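Local coordinates for protein ATP synthase subunit s, mitochondrial (Bos taurus, PDB 3E4G) that regulates mitochondrial ATP synthase, being needed for its proton conduction and blocking a proton leak through an alternative exit pathway, at residues S28-R33 against I76-M81; M37-G42 against K62-D67. The protein carries 1 engineered substitution. All blocks are in the same frame, centred on the assembly; numbering follows the deposited sequence.

Contact 1 (S28-R33 against I76-M81); sequences SEWLLR and IGFDHM
W30, on helix 23-33 of the N-terminal domain, lays one face of its indole on H80 and the carbonyl of G77, building with F78 an aromatic cluster against a 3-10 segment of the second leucine-rich repeat. The tight part is the indole itself. Its five-membered ring makes an offset stack with the H80 imidazole, centroids 4.1 Å apart and planes only 10° from parallel, and W30 CB stands over the centre of that same imidazole in a CH-pi contact. With CG anti to the backbone N (chi1 164°), the indole is carried off the helix and over the 3-10 turn, where its benzo edge meets the face of F78 with planes at 80°. In one of its two conformers M81 brings SD to this edge too, a Met-aromatic contact. Glycine suits position 77: a CB there would point toward the indole and probably crowd W30 NE1, which is 3.7 Å from G77 CA. Replacing W30 by an alanine would probably open a gap between helix and repeat and leave H80 without its stacking partner. The looser side lies at R33, whose NE bonds to F10 O. R33 NH2 lies 3.7 Å from H80 CE1, and a water 3.3 Å from R33 NH2 also bonds to H80 NE2. At its other nitrogen the imidazole is fixed within its own turn: H80 ND1 donates to G77 O at 2.8 Å, on a lone pair in the carbonyl plane.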
loop_
_atom_site.group_PDB
_atom_site.type_symbol
_atom_site.label_atom_id
_atom_site.label_comp_id
_atom_site.label_asym_id
_atom_site.label_seq_id
_atom_site.Cartn_x
_atom_site.Cartn_y
_atom_site.Cartn_z
ATOM N N SER A 28 8.044 -6.786 -4.878
ATOM C CA SER A 28 7.345 -7.022 -6.127
ATOM C C SER A 28 6.781 -8.446 -6.164
ATOM O O SER A 28 5.668 -8.677 -6.617
ATOM C CB SER A 28 8.290 -6.862 -7.334
ATOM O OG SER A 28 8.774 -5.516 -7.461
ATOM N N GLU A 29 7.600 -9.384 -5.718
ATOM C CA GLU A 29 7.176 -10.817 -5.677
ATOM C C GLU A 29 5.979 -10.965 -4.733
ATOM O O GLU A 29 4.986 -11.653 -5.045
ATOM C CB GLU A 29 8.328 -11.681 -5.243
ATOM C CG GLU A 29 9.402 -11.809 -6.347
ATOM C CD GLU A 29 10.691 -12.379 -5.948
ATOM O OE1 GLU A 29 10.924 -12.675 -4.782
ATOM O OE2 GLU A 29 11.525 -12.568 -6.912
ATOM N N TRP A 30 6.063 -10.401 -3.538
ATOM C CA TRP A 30 4.954 -10.417 -2.572
ATOM C C TRP A 30 3.681 -9.842 -3.194
ATOM O O TRP A 30 2.602 -10.451 -3.158
ATOM C CB TRP A 30 5.347 -9.633 -1.308
ATOM C CG TRP A 30 4.202 -9.274 -0.439
ATOM C CD1 TRP A 30 3.285 -10.086 0.170
ATOM C CD2 TRP A 30 3.806 -7.931 -0.092
ATOM N NE1 TRP A 30 2.377 -9.356 0.882
ATOM C CE2 TRP A 30 2.677 -8.009 0.740
ATOM C CE3 TRP A 30 4.342 -6.658 -0.405
ATOM C CZ2 TRP A 30 2.017 -6.879 1.242
ATOM C CZ3 TRP A 30 3.714 -5.546 0.100
ATOM C CH2 TRP A 30 2.566 -5.640 0.883
ATOM N N LEU A 31 3.800 -8.649 -3.773
ATOM C CA LEU A 31 2.592 -7.996 -4.315
ATOM C C LEU A 31 1.998 -8.819 -5.433
ATOM O O LEU A 31 0.785 -9.087 -5.448
ATOM C CB LEU A 31 2.941 -6.568 -4.737
ATOM C CG LEU A 31 3.058 -5.657 -3.494
ATOM C CD1 LEU A 31 3.924 -4.421 -3.752
ATOM C CD2 LEU A 31 1.696 -5.233 -2.973
ATOM N N LEU A 32 2.816 -9.244 -6.400
ATOM C CA LEU A 32 2.204 -9.942 -7.532
ATOM C C LEU A 32 1.676 -11.333 -7.101
ATOM O O LEU A 32 0.614 -11.741 -7.579
ATOM C CB LEU A 32 3.104 -10.044 -8.755
ATOM C CG LEU A 32 3.028 -8.821 -9.691
ATOM C CD1 LEU A 32 3.509 -7.495 -9.041
ATOM C CD2 LEU A 32 3.893 -9.126 -10.939
ATOM N N ARG A 33 2.352 -12.043 -6.197
ATOM C CA ARG A 33 1.815 -13.360 -5.794
ATOM C C ARG A 33 0.488 -13.188 -5.070
ATOM O O ARG A 33 -0.346 -14.108 -5.060
ATOM C CB ARG A 33 2.839 -14.199 -4.977
ATOM C CG ARG A 33 3.039 -13.747 -3.554
ATOM C CD ARG A 33 4.387 -14.222 -3.048
ATOM N NE ARG A 33 4.521 -13.958 -1.617
ATOM C CZ ARG A 33 5.662 -13.695 -0.992
ATOM N NH1 ARG A 33 6.816 -13.705 -1.674
ATOM N NH2 ARG A 33 5.646 -13.409 0.306
ATOM N N ILE A 76 1.108 -8.256 8.298
ATOM C CA ILE A 76 2.555 -8.344 8.310
ATOM C C ILE A 76 3.096 -8.503 6.867
ATOM O O ILE A 76 4.311 -8.330 6.675
ATOM C CB ILE A 76 3.140 -9.268 9.376
ATOM C CG1 ILE A 76 2.617 -10.612 9.008
ATOM C CG2 ILE A 76 2.895 -8.723 10.784
ATOM C CD1 ILE A 76 2.084 -11.103 7.651
ATOM N N GLY A 77 2.277 -8.748 5.818
ATOM C CA GLY A 77 2.806 -8.648 4.455
ATOM C C GLY A 77 3.410 -7.272 4.190
ATOM O O GLY A 77 4.373 -7.146 3.441
ATOM N N PHE A 78 2.844 -6.246 4.824
ATOM C CA PHE A 78 3.355 -4.894 4.620
ATOM C C PHE A 78 4.733 -4.681 5.184
ATOM O O PHE A 78 5.354 -3.653 4.849
ATOM C CB PHE A 78 2.350 -3.862 5.148
ATOM C CG PHE A 78 1.075 -3.780 4.329
ATOM C CD1 PHE A 78 1.040 -3.164 3.080
ATOM C CD2 PHE A 78 -0.084 -4.358 4.759
ATOM C CE1 PHE A 78 -0.121 -3.117 2.325
ATOM C CE2 PHE A 78 -1.228 -4.353 4.007
ATOM C CZ PHE A 78 -1.275 -3.702 2.802
ATOM N N ASP A 79 5.273 -5.609 5.967
ATOM C CA ASP A 79 6.670 -5.527 6.339
ATOM C C ASP A 79 7.597 -5.599 5.117
ATOM O O ASP A 79 8.768 -5.159 5.197
ATOM C CB ASP A 79 7.030 -6.537 7.396
ATOM C CG ASP A 79 6.422 -6.202 8.791
ATOM O OD1 ASP A 79 5.896 -5.097 9.003
ATOM O OD2 ASP A 79 6.494 -7.088 9.630
ATOM N N HIS A 80 7.109 -6.115 3.995
ATOM C CA HIS A 80 7.912 -6.038 2.753
ATOM C C HIS A 80 8.173 -4.573 2.310
ATOM O O HIS A 80 9.002 -4.330 1.451
ATOM C CB HIS A 80 7.201 -6.727 1.570
ATOM C CG HIS A 80 7.194 -8.233 1.640
ATOM N ND1 HIS A 80 6.145 -8.945 2.188
ATOM C CD2 HIS A 80 8.072 -9.160 1.206
ATOM C CE1 HIS A 80 6.428 -10.241 2.047
ATOM N NE2 HIS A 80 7.587 -10.400 1.476
ATOM N N MET A 81 7.397 -3.665 2.832
ATOM C CA MET A 81 7.453 -2.200 2.453
ATOM C C MET A 81 8.701 -1.557 3.141
ATOM O O MET A 81 9.043 -0.436 2.779
ATOM C CB MET A 81 6.179 -1.445 2.876
ATOM C CG MET A 81 4.897 -1.976 2.174
ATOM S SD MET A 81 4.837 -1.840 0.345
ATOM C CE MET A 81 4.895 -0.102 0.156
HETATM O O HOH W 1 8.811 -12.839 0.909
#

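Contact 2 (M37-G42 against K62-D67); sequences MVRYHG and KIQAID
R39 and Q64 run side by side from antiparallel strands that join the first and second leucine-rich repeats, and a guanidinium edge meets an amide oxygen. R39 NH1 donates to Q64 OE1 at 2.9 Å with the oxygen close to the guanidinium plane, and NH2 adds a weak second bond; the two planes are turned 61° apart. NH1 also bonds to Q43 O. Bent at chi3 (56°), the arginine chain swings its end back to the glutamine. Q64 is also the base of a stack: its CB sits under the centre of the H41 ring, 3.5 Å from the centroid, and its amide continues beneath the imidazole with planes 27° apart. H41 NE2 bonds to Y86 O and Q64 NE2 to E88 OE1. A long, flat-ended residue suits this place because it serves both neighbours, and a water links OE1 to G42 N.

The classic beta bulge, in which Q64 N (2.9 Å) and A65 N (3.1 Å) both donate to R39 O, is consistent with Q64 turning toward the partner strand. H41 N closes one end of the ladder on K62 O. The M37/D67 end lies by the magnesium site: D67 OD1 bonds to OG1 of T69, a magnesium ligand with G35, and the M37 side chain is about 5 Å from the ion. V38 and I66 share one face, and I63 CD1 reaches V38 CG1 from beyond the bulge at 4.2 Å. V38 and I63 pack on helix 23-33, Y40 OH bonds to S28 there, and strand 63-69 is paired on its other side with strand 89-93.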
loop_
_atom_site.group_PDB
_atom_site.type_symbol
_atom_site.label_atom_id
_atom_site.label_comp_id
_atom_site.label_asym_id
_atom_site.label_seq_id
_atom_site.Cartn_x
_atom_site.Cartn_y
_atom_site.Cartn_z
ATOM N N MET A 37 -0.301 -5.408 -8.366
ATOM C CA MET A 37 0.574 -5.003 -9.499
ATOM C C MET A 37 1.506 -3.885 -8.978
ATOM O O MET A 37 1.179 -3.150 -8.048
ATOM C CB MET A 37 -0.283 -4.450 -10.666
ATOM C CG MET A 37 -1.305 -5.442 -11.190
ATOM S SD MET A 37 -2.282 -4.634 -12.500
ATOM C CE MET A 37 -3.438 -5.928 -12.874
ATOM N N VAL A 38 2.666 -3.789 -9.640
ATOM C CA VAL A 38 3.605 -2.691 -9.339
ATOM C C VAL A 38 4.085 -2.074 -10.656
ATOM O O VAL A 38 4.090 -2.734 -11.708
ATOM C CB VAL A 38 4.844 -3.139 -8.542
ATOM C CG1 VAL A 38 4.391 -3.788 -7.182
ATOM C CG2 VAL A 38 5.791 -4.055 -9.267
ATOM N N ARG A 39 4.532 -0.839 -10.568
ATOM C CA ARG A 39 5.149 -0.156 -11.722
ATOM C C ARG A 39 6.428 0.487 -11.223
ATOM O O ARG A 39 6.440 1.171 -10.178
ATOM C CB ARG A 39 4.231 0.907 -12.304
ATOM C CG ARG A 39 4.816 1.503 -13.597
ATOM C CD ARG A 39 3.943 2.582 -14.209
ATOM N NE ARG A 39 3.648 3.679 -13.298
ATOM C CZ ARG A 39 4.562 4.527 -12.822
ATOM N NH1 ARG A 39 5.843 4.488 -13.275
ATOM N NH2 ARG A 39 4.236 5.387 -11.890
ATOM N N TYR A 40 7.514 0.240 -11.958
ATOM C CA TYR A 40 8.841 0.769 -11.565
ATOM C C TYR A 40 9.042 2.182 -12.095
ATOM O O TYR A 40 8.555 2.603 -13.156
ATOM C CB TYR A 40 9.934 -0.144 -12.128
ATOM C CG TYR A 40 9.847 -1.537 -11.578
ATOM C CD1 TYR A 40 9.801 -1.766 -10.199
ATOM C CD2 TYR A 40 9.815 -2.668 -12.425
ATOM C CE1 TYR A 40 9.718 -3.050 -9.687
ATOM C CE2 TYR A 40 9.750 -3.929 -11.916
ATOM C CZ TYR A 40 9.696 -4.129 -10.538
ATOM O OH TYR A 40 9.606 -5.431 -10.073
ATOM N N HIS A 41 9.844 2.934 -11.301
ATOM C CA HIS A 41 10.369 4.219 -11.796
ATOM C C HIS A 41 10.987 3.988 -13.166
ATOM O O HIS A 41 11.747 3.071 -13.399
ATOM C CB HIS A 41 11.439 4.742 -10.842
ATOM C CG HIS A 41 10.868 5.407 -9.664
ATOM N ND1 HIS A 41 10.475 6.721 -9.690
ATOM C CD2 HIS A 41 10.577 4.911 -8.401
ATOM C CE1 HIS A 41 9.974 7.009 -8.508
ATOM N NE2 HIS A 41 9.990 5.928 -7.708
ATOM N N GLY A 42 10.643 4.944 -14.064
ATOM C CA GLY A 42 11.196 4.949 -15.431
ATOM C C GLY A 42 10.480 4.078 -16.399
ATOM O O GLY A 42 10.855 4.054 -17.581
ATOM N N LYS A 62 13.050 -0.006 -9.179
ATOM C CA LYS A 62 12.542 0.567 -7.914
ATOM C C LYS A 62 11.056 0.820 -8.069
ATOM O O LYS A 62 10.605 1.486 -9.013
ATOM C CB LYS A 62 13.224 1.891 -7.603
ATOM C CG LYS A 62 14.774 1.812 -7.562
ATOM C CD LYS A 62 15.308 0.800 -6.558
ATOM C CE LYS A 62 16.846 0.871 -6.540
ATOM N NZ LYS A 62 17.404 -0.168 -5.606
ATOM N N ILE A 63 10.260 0.300 -7.131
ATOM C CA ILE A 63 8.815 0.528 -7.182
ATOM C C ILE A 63 8.476 1.999 -7.049
ATOM O O ILE A 63 8.885 2.639 -6.052
ATOM C CB ILE A 63 8.095 -0.313 -6.098
ATOM C CG1 ILE A 63 8.342 -1.813 -6.321
ATOM C CG2 ILE A 63 6.608 0.033 -6.059
ATOM C CD1 ILE A 63 7.877 -2.690 -5.124
ATOM N N GLN A 64 7.703 2.514 -7.982
ATOM C CA GLN A 64 7.124 3.846 -7.894
ATOM C C GLN A 64 5.669 3.811 -7.481
ATOM O O GLN A 64 5.186 4.674 -6.737
ATOM C CB GLN A 64 7.259 4.598 -9.268
ATOM C CG GLN A 64 6.710 6.006 -9.183
ATOM C CD GLN A 64 7.133 6.851 -10.419
ATOM O OE1 GLN A 64 7.283 6.295 -11.505
ATOM N NE2 GLN A 64 7.311 8.148 -10.222
ATOM N N ALA A 65 4.898 2.856 -8.043
ATOM C CA ALA A 65 3.458 2.792 -7.831
ATOM C C ALA A 65 3.063 1.343 -7.573
ATOM O O ALA A 65 3.607 0.407 -8.144
ATOM C CB ALA A 65 2.711 3.344 -9.053
ATOM N N ILE A 66 2.043 1.207 -6.714
ATOM C CA ILE A 66 1.441 -0.071 -6.355
ATOM C C ILE A 66 -0.035 0.023 -6.605
ATOM O O ILE A 66 -0.673 1.006 -6.213
ATOM C CB ILE A 66 1.711 -0.413 -4.875
ATOM C CG1 ILE A 66 3.231 -0.566 -4.658
ATOM C CG2 ILE A 66 0.921 -1.657 -4.441
ATOM C CD1 ILE A 66 3.634 -0.605 -3.173
ATOM N N ASP A 67 -0.614 -1.009 -7.252
ATOM C CA ASP A 67 -2.047 -1.077 -7.478
ATOM C C ASP A 67 -2.508 -2.443 -7.007
ATOM O O ASP A 67 -2.298 -3.448 -7.722
ATOM C CB ASP A 67 -2.405 -0.849 -8.953
ATOM C CG ASP A 67 -3.861 -0.933 -9.220
ATOM O OD1 ASP A 67 -4.634 -1.301 -8.300
ATOM O OD2 ASP A 67 -4.225 -0.580 -10.382
HETATM O O HOH W 2 13.264 1.693 -11.488
HETATM O O HOH W 3 8.659 6.950 -13.775
#

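In the fold
The two contacts lie about 13 Å apart, centre to centre, where the N-terminal domain meets the first leucine-rich repeats. Helix 23-33 runs into strand 37-40, the outermost strand at its end of the sheet; strand 63-69 follows, and then the loop holding 76-81, so contact 2 is nested inside the chain loop closed by contact 1. They touch directly: L31 CD1 packs on V38 CG1 at 3.5 Å, and S28 OG lies 3.8 Å from I63 CD1. Contact 1 thus ties helix 23-33 of the N-terminal domain to the second repeat, while contact 2 mainly pairs the first repeat with the second, M37 closing the domain, and adds an antiparallel strand to an otherwise parallel sheet.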